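Local coordinates for protein DJ-1 homolog D (Arabidopsis thaliana, PDB 4OGG) that belongs to the DJ-1/PfpI family, a branch of the glutaminase-I-like alpha/beta proteins, and carries two copies of the family domain in one chain, at residues C[212-217]-C[370-375]; C[359-364]-C[377-382]; C[23-28]-C[181-186]. All blocks are in the same frame, centred on the assembly; numbering follows the deposited sequence.

Contact 1: C[212-217]-C[370-375]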
# COMPACT_ATOMS: atom_id res chain seq x y z
N LYS C 212 -19.35 10.49 1.22
CA LYS C 212 -20.27 9.63 0.49
C LYS C 212 -21.58 9.28 1.17
O LYS C 212 -22.64 9.35 0.55
CB LYS C 212 -19.57 8.33 0.08
CG LYS C 212 -20.20 7.65 -1.14
CD LYS C 212 -19.87 8.41 -2.43
CE LYS C 212 -20.27 7.62 -3.67
NZ LYS C 212 -19.87 8.30 -4.94
N VAL C 213 -21.52 8.90 2.44
CA VAL C 213 -22.74 8.51 3.14
C VAL C 213 -23.78 9.63 3.25
O VAL C 213 -24.92 9.46 2.83
CB VAL C 213 -22.43 7.92 4.53
CG1 VAL C 213 -23.73 7.55 5.24
CG2 VAL C 213 -21.56 6.68 4.38
N PRO C 214 -23.40 10.79 3.81
CA PRO C 214 -24.41 11.85 3.91
C PRO C 214 -24.85 12.32 2.52
O PRO C 214 -26.03 12.57 2.28
CB PRO C 214 -23.68 12.96 4.68
CG PRO C 214 -22.68 12.19 5.52
CD PRO C 214 -22.17 11.17 4.53
N PHE C 215 -23.90 12.41 1.60
CA PHE C 215 -24.18 12.86 0.24
C PHE C 215 -25.22 11.98 -0.44
O PHE C 215 -26.24 12.48 -0.93
CB PHE C 215 -22.88 12.87 -0.58
CG PHE C 215 -23.01 13.52 -1.93
CD1 PHE C 215 -23.26 12.75 -3.07
CD2 PHE C 215 -22.89 14.90 -2.08
CE1 PHE C 215 -23.38 13.34 -4.33
CE2 PHE C 215 -23.01 15.50 -3.33
CZ PHE C 215 -23.25 14.72 -4.46
N GLN C 216 -25.00 10.68 -0.44
CA GLN C 216 -25.95 9.78 -1.08
C GLN C 216 -27.22 9.56 -0.26
O GLN C 216 -28.27 9.28 -0.83
CB GLN C 216 -25.27 8.44 -1.40
CG GLN C 216 -24.18 8.62 -2.45
CD GLN C 216 -23.79 7.32 -3.11
OE1 GLN C 216 -23.76 7.23 -4.34
NE2 GLN C 216 -23.49 6.31 -2.32
N SER C 217 -27.13 9.70 1.05
CA SER C 217 -28.32 9.54 1.89
C SER C 217 -29.32 10.64 1.54
O SER C 217 -30.51 10.39 1.37
CB SER C 217 -27.96 9.62 3.38
OG SER C 217 -27.23 8.48 3.81
N PRO C 370 -26.03 7.97 11.09
CA PRO C 370 -27.49 7.82 11.20
C PRO C 370 -28.13 9.02 11.88
O PRO C 370 -29.08 9.60 11.36
CB PRO C 370 -27.64 6.53 11.99
CG PRO C 370 -26.46 5.72 11.52
CD PRO C 370 -25.35 6.75 11.56
N GLU C 371 -27.61 9.39 13.05
CA GLU C 371 -28.16 10.53 13.77
C GLU C 371 -27.83 11.83 13.06
O GLU C 371 -28.61 12.78 13.08
CB GLU C 371 -27.64 10.57 15.21
CG GLU C 371 -28.11 9.39 16.06
CD GLU C 371 -27.93 9.62 17.55
OE1 GLU C 371 -28.19 8.68 18.33
OE2 GLU C 371 -27.54 10.74 17.94
N PHE C 372 -26.66 11.87 12.42
CA PHE C 372 -26.22 13.05 11.68
C PHE C 372 -27.26 13.38 10.60
O PHE C 372 -27.78 14.49 10.53
CB PHE C 372 -24.86 12.78 11.03
CG PHE C 372 -24.23 13.99 10.38
CD1 PHE C 372 -23.85 15.09 11.14
CD2 PHE C 372 -23.97 14.01 9.01
CE1 PHE C 372 -23.22 16.19 10.56
CE2 PHE C 372 -23.34 15.09 8.41
CZ PHE C 372 -22.96 16.19 9.19
N VAL C 373 -27.55 12.40 9.75
CA VAL C 373 -28.51 12.58 8.67
C VAL C 373 -29.92 12.77 9.23
O VAL C 373 -30.68 13.62 8.75
CB VAL C 373 -28.49 11.37 7.71
CG1 VAL C 373 -29.56 11.54 6.64
CG2 VAL C 373 -27.12 11.24 7.07
N SER C 374 -30.27 11.98 10.24
CA SER C 374 -31.60 12.06 10.85
C SER C 374 -31.89 13.45 11.42
O SER C 374 -32.96 14.01 11.20
CB SER C 374 -31.73 11.01 11.96
OG SER C 374 -33.01 11.04 12.56
N GLN C 375 -30.93 14.00 12.15
CA GLN C 375 -31.12 15.32 12.74
C GLN C 375 -31.13 16.42 11.69
O GLN C 375 -31.81 17.43 11.86
CB GLN C 375 -30.05 15.58 13.81
CG GLN C 375 -30.15 14.57 14.96
CD GLN C 375 -29.21 14.86 16.12
OE1 GLN C 375 -28.96 13.98 16.95
NE2 GLN C 375 -28.70 16.08 16.19
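Pro214 and Phe372 meet where two helices of an alpha/beta DJ-1/PfpI domain, 208-221 and 369-380, lie side by side. The two side chains cross at about a right angle: CG of the proline ring comes to the edge of the phenyl ring, near its plane, 4.1 Å from Phe372 CD2. Phe372 holds its CG anti to the backbone N (chi1 -173°), which brings the ring edge to the proline. Adjacent Val373 sets both methyls against Ser217, about one turn past Pro214: its CG1 is 4.1 Å from Ser217 CB, and CG2 is equally close while also reaching Pro214 CA at 4.2 Å. The short axes approach to 10.4 Å at a crossing angle of -36°, and Pro214, whose N makes no bond to the preceding turn, puts a kink into its helix here. The packing is buried, with helix 15-27 of the other family domain covering it through Ala24 on Ser217 and Ala27 on Val373. No hydrogen bond joins the two helices; the serine hydroxyl turns back into its own helix. Ser217 OG donates to Val213 O at 2.7 Å from 44° above the carbonyl plane, while Ser217 N binds the same oxygen from the opposite face.

Contact 2: C[359-364]-C[377-382]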
# COMPACT_ATOMS: atom_id res chain seq x y z
N ASN C 359 -29.82 25.81 14.35
CA ASN C 359 -29.61 25.42 12.96
C ASN C 359 -28.35 24.59 12.77
O ASN C 359 -28.02 24.19 11.66
CB ASN C 359 -29.50 26.66 12.08
CG ASN C 359 -28.19 27.41 12.28
OD1 ASN C 359 -27.80 27.70 13.41
ND2 ASN C 359 -27.51 27.72 11.19
N LEU C 360 -27.65 24.31 13.87
CA LEU C 360 -26.40 23.57 13.79
C LEU C 360 -26.46 22.12 14.26
O LEU C 360 -26.81 21.83 15.40
CB LEU C 360 -25.32 24.31 14.59
CG LEU C 360 -23.90 23.73 14.57
CD1 LEU C 360 -23.34 23.80 13.15
CD2 LEU C 360 -23.03 24.50 15.53
N VAL C 361 -26.10 21.20 13.37
CA VAL C 361 -26.08 19.77 13.68
C VAL C 361 -24.63 19.32 13.61
O VAL C 361 -23.95 19.53 12.60
CB VAL C 361 -26.90 18.93 12.67
CG1 VAL C 361 -26.71 17.45 12.96
CG2 VAL C 361 -28.37 19.30 12.74
N THR C 362 -24.14 18.70 14.68
CA THR C 362 -22.76 18.24 14.69
C THR C 362 -22.59 16.78 15.08
O THR C 362 -23.30 16.25 15.94
CB THR C 362 -21.88 19.09 15.64
OG1 THR C 362 -22.50 19.18 16.93
CG2 THR C 362 -21.69 20.48 15.07
N GLY C 363 -21.64 16.14 14.41
CA GLY C 363 -21.32 14.74 14.66
C GLY C 363 -19.85 14.66 15.02
O GLY C 363 -19.10 15.61 14.80
N ALA C 364 -19.43 13.52 15.56
CA ALA C 364 -18.04 13.35 15.97
C ALA C 364 -17.19 12.50 15.04
O ALA C 364 -15.99 12.75 14.88
CB ALA C 364 -17.99 12.77 17.38
N MET C 377 -32.30 15.98 8.71
CA MET C 377 -33.62 15.79 8.10
C MET C 377 -34.67 16.53 8.91
O MET C 377 -35.54 17.20 8.35
CB MET C 377 -33.97 14.30 8.04
CG MET C 377 -33.18 13.52 7.01
SD MET C 377 -33.45 11.74 7.15
CE MET C 377 -35.19 11.61 6.63
N ALA C 378 -34.60 16.40 10.23
CA ALA C 378 -35.55 17.06 11.12
C ALA C 378 -35.56 18.57 10.88
O ALA C 378 -36.63 19.17 10.75
CB ALA C 378 -35.20 16.76 12.57
N LEU C 379 -34.38 19.18 10.83
CA LEU C 379 -34.28 20.62 10.61
C LEU C 379 -34.80 21.03 9.24
O LEU C 379 -35.35 22.12 9.09
CB LEU C 379 -32.83 21.09 10.76
CG LEU C 379 -32.25 21.11 12.18
CD1 LEU C 379 -30.84 21.69 12.15
CD2 LEU C 379 -33.14 21.95 13.09
N LEU C 380 -34.62 20.17 8.24
CA LEU C 380 -35.08 20.46 6.89
C LEU C 380 -36.55 20.11 6.69
O LEU C 380 -37.14 20.45 5.67
CB LEU C 380 -34.23 19.71 5.87
CG LEU C 380 -32.80 20.24 5.66
CD1 LEU C 380 -32.03 19.29 4.76
CD2 LEU C 380 -32.86 21.64 5.07
N GLY C 381 -37.14 19.43 7.67
CA GLY C 381 -38.53 19.05 7.56
C GLY C 381 -38.77 17.86 6.64
O GLY C 381 -39.88 17.67 6.15
N ILE C 382 -37.72 17.08 6.41
CA ILE C 382 -37.82 15.90 5.55
C ILE C 382 -38.22 14.71 6.41
O ILE C 382 -37.61 14.46 7.46
CB ILE C 382 -36.47 15.56 4.87
CG1 ILE C 382 -35.98 16.76 4.06
CG2 ILE C 382 -36.64 14.35 3.96
CD1 ILE C 382 -34.60 16.55 3.45
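Val361 and Leu379 make the one apolar side-chain contact here, and it is tight: Val361 CG2 stands 3.5 Å from Leu379 CD1, shorter than a usual van der Waals separation. The side chains slide past each other in opposite directions, the valine reaching out from its strand and the leucine in from its helix. Leu379 has CG anti to its carbonyl carbon (chi1 -72°) and an extended second torsion, and this carries CD1 to the strand. The same methyl also touches polar backbone, lying 3.8 Å from Asn359 O, so a single methyl touches both the valine side chain and the backbone two residues before it.

Hydrogen bonds do not cross the contact; each segment is tied down on its own. On the strand side, Val361 pairs through its backbone with Val307 and Ser309, and the Asn359 side chain leads away from the helix, bound by Arg326 NH2 at OD1 and by Lys305 O at ND2. On the helix side the last turn closes in a Schellman motif: Gly381 has a positive phi of 77°, Ile382 N reaches Met377 O at 2.9 Å, and Gly381 N reaches Ala378 O at 3.1 Å.

Strand 360-362 thus packs against the end of helix 369-380, the next regular element of the chain, a beta-alpha unit in the layered alpha/beta fold of the DJ-1/PfpI family.

Contact 3: C[23-28]-C[181-186]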
# COMPACT_ATOMS: atom_id res chain seq x y z
N GLN C 23 -26.17 2.93 7.03
CA GLN C 23 -26.41 4.17 7.76
C GLN C 23 -27.57 4.99 7.22
O GLN C 23 -28.29 5.63 7.99
CB GLN C 23 -25.13 5.00 7.78
CG GLN C 23 -23.95 4.24 8.37
CD GLN C 23 -22.75 5.10 8.60
OE1 GLN C 23 -22.20 5.70 7.67
NE2 GLN C 23 -22.31 5.19 9.86
N ALA C 24 -27.78 4.97 5.91
CA ALA C 24 -28.88 5.72 5.32
C ALA C 24 -30.21 5.17 5.83
O ALA C 24 -31.07 5.91 6.30
CB ALA C 24 -28.83 5.64 3.80
N LEU C 25 -30.37 3.85 5.74
CA LEU C 25 -31.61 3.23 6.19
C LEU C 25 -31.87 3.52 7.66
O LEU C 25 -33.00 3.80 8.05
CB LEU C 25 -31.56 1.72 5.93
CG LEU C 25 -31.49 1.32 4.45
CD1 LEU C 25 -31.45 -0.19 4.35
CD2 LEU C 25 -32.70 1.87 3.69
N GLN C 26 -30.82 3.46 8.47
CA GLN C 26 -30.97 3.75 9.89
C GLN C 26 -31.40 5.21 10.06
O GLN C 26 -32.26 5.52 10.88
CB GLN C 26 -29.66 3.50 10.63
CG GLN C 26 -29.41 2.03 10.90
CD GLN C 26 -28.15 1.79 11.70
OE1 GLN C 26 -27.04 1.83 11.17
NE2 GLN C 26 -28.31 1.57 13.00
N ALA C 27 -30.80 6.10 9.29
CA ALA C 27 -31.14 7.52 9.38
C ALA C 27 -32.61 7.74 9.08
O ALA C 27 -33.23 8.67 9.59
CB ALA C 27 -30.28 8.34 8.42
N PHE C 28 -33.18 6.86 8.25
CA PHE C 28 -34.58 6.97 7.86
C PHE C 28 -35.54 6.27 8.82
O PHE C 28 -36.73 6.16 8.53
CB PHE C 28 -34.78 6.41 6.45
CG PHE C 28 -33.89 7.04 5.42
CD1 PHE C 28 -33.33 8.30 5.62
CD2 PHE C 28 -33.63 6.37 4.22
CE1 PHE C 28 -32.53 8.89 4.65
CE2 PHE C 28 -32.83 6.96 3.25
CZ PHE C 28 -32.28 8.22 3.46
N GLN C 181 -33.85 4.66 -2.48
CA GLN C 181 -35.20 5.24 -2.51
C GLN C 181 -36.24 4.18 -2.88
O GLN C 181 -37.29 4.09 -2.24
CB GLN C 181 -35.27 6.39 -3.52
CG GLN C 181 -36.50 7.27 -3.33
CD GLN C 181 -36.60 8.37 -4.37
OE1 GLN C 181 -37.08 8.15 -5.48
NE2 GLN C 181 -36.12 9.56 -4.02
N LEU C 182 -35.94 3.38 -3.89
CA LEU C 182 -36.85 2.33 -4.34
C LEU C 182 -37.07 1.29 -3.25
O LEU C 182 -38.17 0.76 -3.10
CB LEU C 182 -36.30 1.66 -5.59
CG LEU C 182 -36.33 2.50 -6.87
CD1 LEU C 182 -35.46 1.86 -7.93
CD2 LEU C 182 -37.77 2.64 -7.36
N PHE C 183 -36.02 1.00 -2.49
CA PHE C 183 -36.09 0.02 -1.42
C PHE C 183 -36.98 0.56 -0.30
O PHE C 183 -37.82 -0.16 0.24
CB PHE C 183 -34.69 -0.29 -0.89
CG PHE C 183 -34.63 -1.42 0.10
CD1 PHE C 183 -35.08 -2.69 -0.24
CD2 PHE C 183 -34.10 -1.21 1.37
CE1 PHE C 183 -34.99 -3.75 0.67
CE2 PHE C 183 -34.01 -2.27 2.29
CZ PHE C 183 -34.46 -3.53 1.93
N VAL C 184 -36.79 1.83 0.04
CA VAL C 184 -37.58 2.47 1.08
C VAL C 184 -39.05 2.43 0.68
O VAL C 184 -39.93 2.11 1.49
CB VAL C 184 -37.14 3.93 1.29
CG1 VAL C 184 -38.15 4.67 2.17
CG2 VAL C 184 -35.77 3.96 1.94
N LYS C 185 -39.33 2.75 -0.58
CA LYS C 185 -40.69 2.75 -1.09
C LYS C 185 -41.27 1.34 -1.05
O LYS C 185 -42.44 1.14 -0.73
CB LYS C 185 -40.73 3.30 -2.52
CG LYS C 185 -40.50 4.79 -2.59
CD LYS C 185 -40.53 5.29 -4.02
CE LYS C 185 -40.35 6.79 -4.08
NZ LYS C 185 -40.32 7.29 -5.49
N ALA C 186 -40.43 0.36 -1.37
CA ALA C 186 -40.83 -1.04 -1.37
C ALA C 186 -41.23 -1.46 0.04
O ALA C 186 -42.11 -2.31 0.22
CB ALA C 186 -39.70 -1.91 -1.88
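The backbone N of Phe28, whose ring packs on Val184, is shared by two weak hydrogen bonds, 3.0 Å to Ala24 O and 3.1 Å to Leu25 O. Phe28 is the first residue to leave helical geometry, so this forked bond marks the end of helix 15-27. Ala24 O also sits over the centre of the Phe28 ring, 3.1 Å above its plane.

Across the contact everything is apolar. Leu25 sets both methyls against Phe183, and CD2 also meets Val184. Leu25 CD1 comes to the edge of the Phe183 ring, near its plane, 3.9 Å from Phe183 CE2, and the two side chains cross at about a right angle. Leu25 CD2 faces Val184 CG2 at 4.1 Å, and here the side chains slide past each other in opposite directions. Val184 CG2 thus has two partners, for Phe28 CD2 also approaches it at 3.9 Å with the methyl oblique to the phenyl ring. The torsions fit this: Val184 has CG1 anti to its backbone N (chi1 169°), which leaves CG2 to meet both partners, while Phe183 has CG anti to its N (chi1 -173°), turning its ring toward Leu25.

Both helices belong to the first family domain and rest on its central sheet, Leu25 on Ile30 and Val32 of strand 30-35, Phe183 on Ile168 of strand 167-170. Helices 208-221 and 369-380 of the second domain close over helix 15-27, where Phe28 touches Leu221 and Met377.

Contacts 1 and 3 pair corresponding helices in the two family domains, 208-221 with 369-380 and 15-27 with 176-186, and both are buried and apolar. They meet where the domains join: Ser217 OG lies 3.3 Å from Ala24 CB, and Ser217 O lies 3.5 Å from Phe28 CZ. Contact 2 shares helix 369-380 with contact 1 but uses its C-terminal end, against a strand instead of a helix, and is only partly buried. Phe372 and Gln375 of contact 1 pack on the strand segment of contact 2, so one helix serves both. Contacts 1 and 3 spread over several side chains, whereas contact 2 rests largely on one leucine methyl.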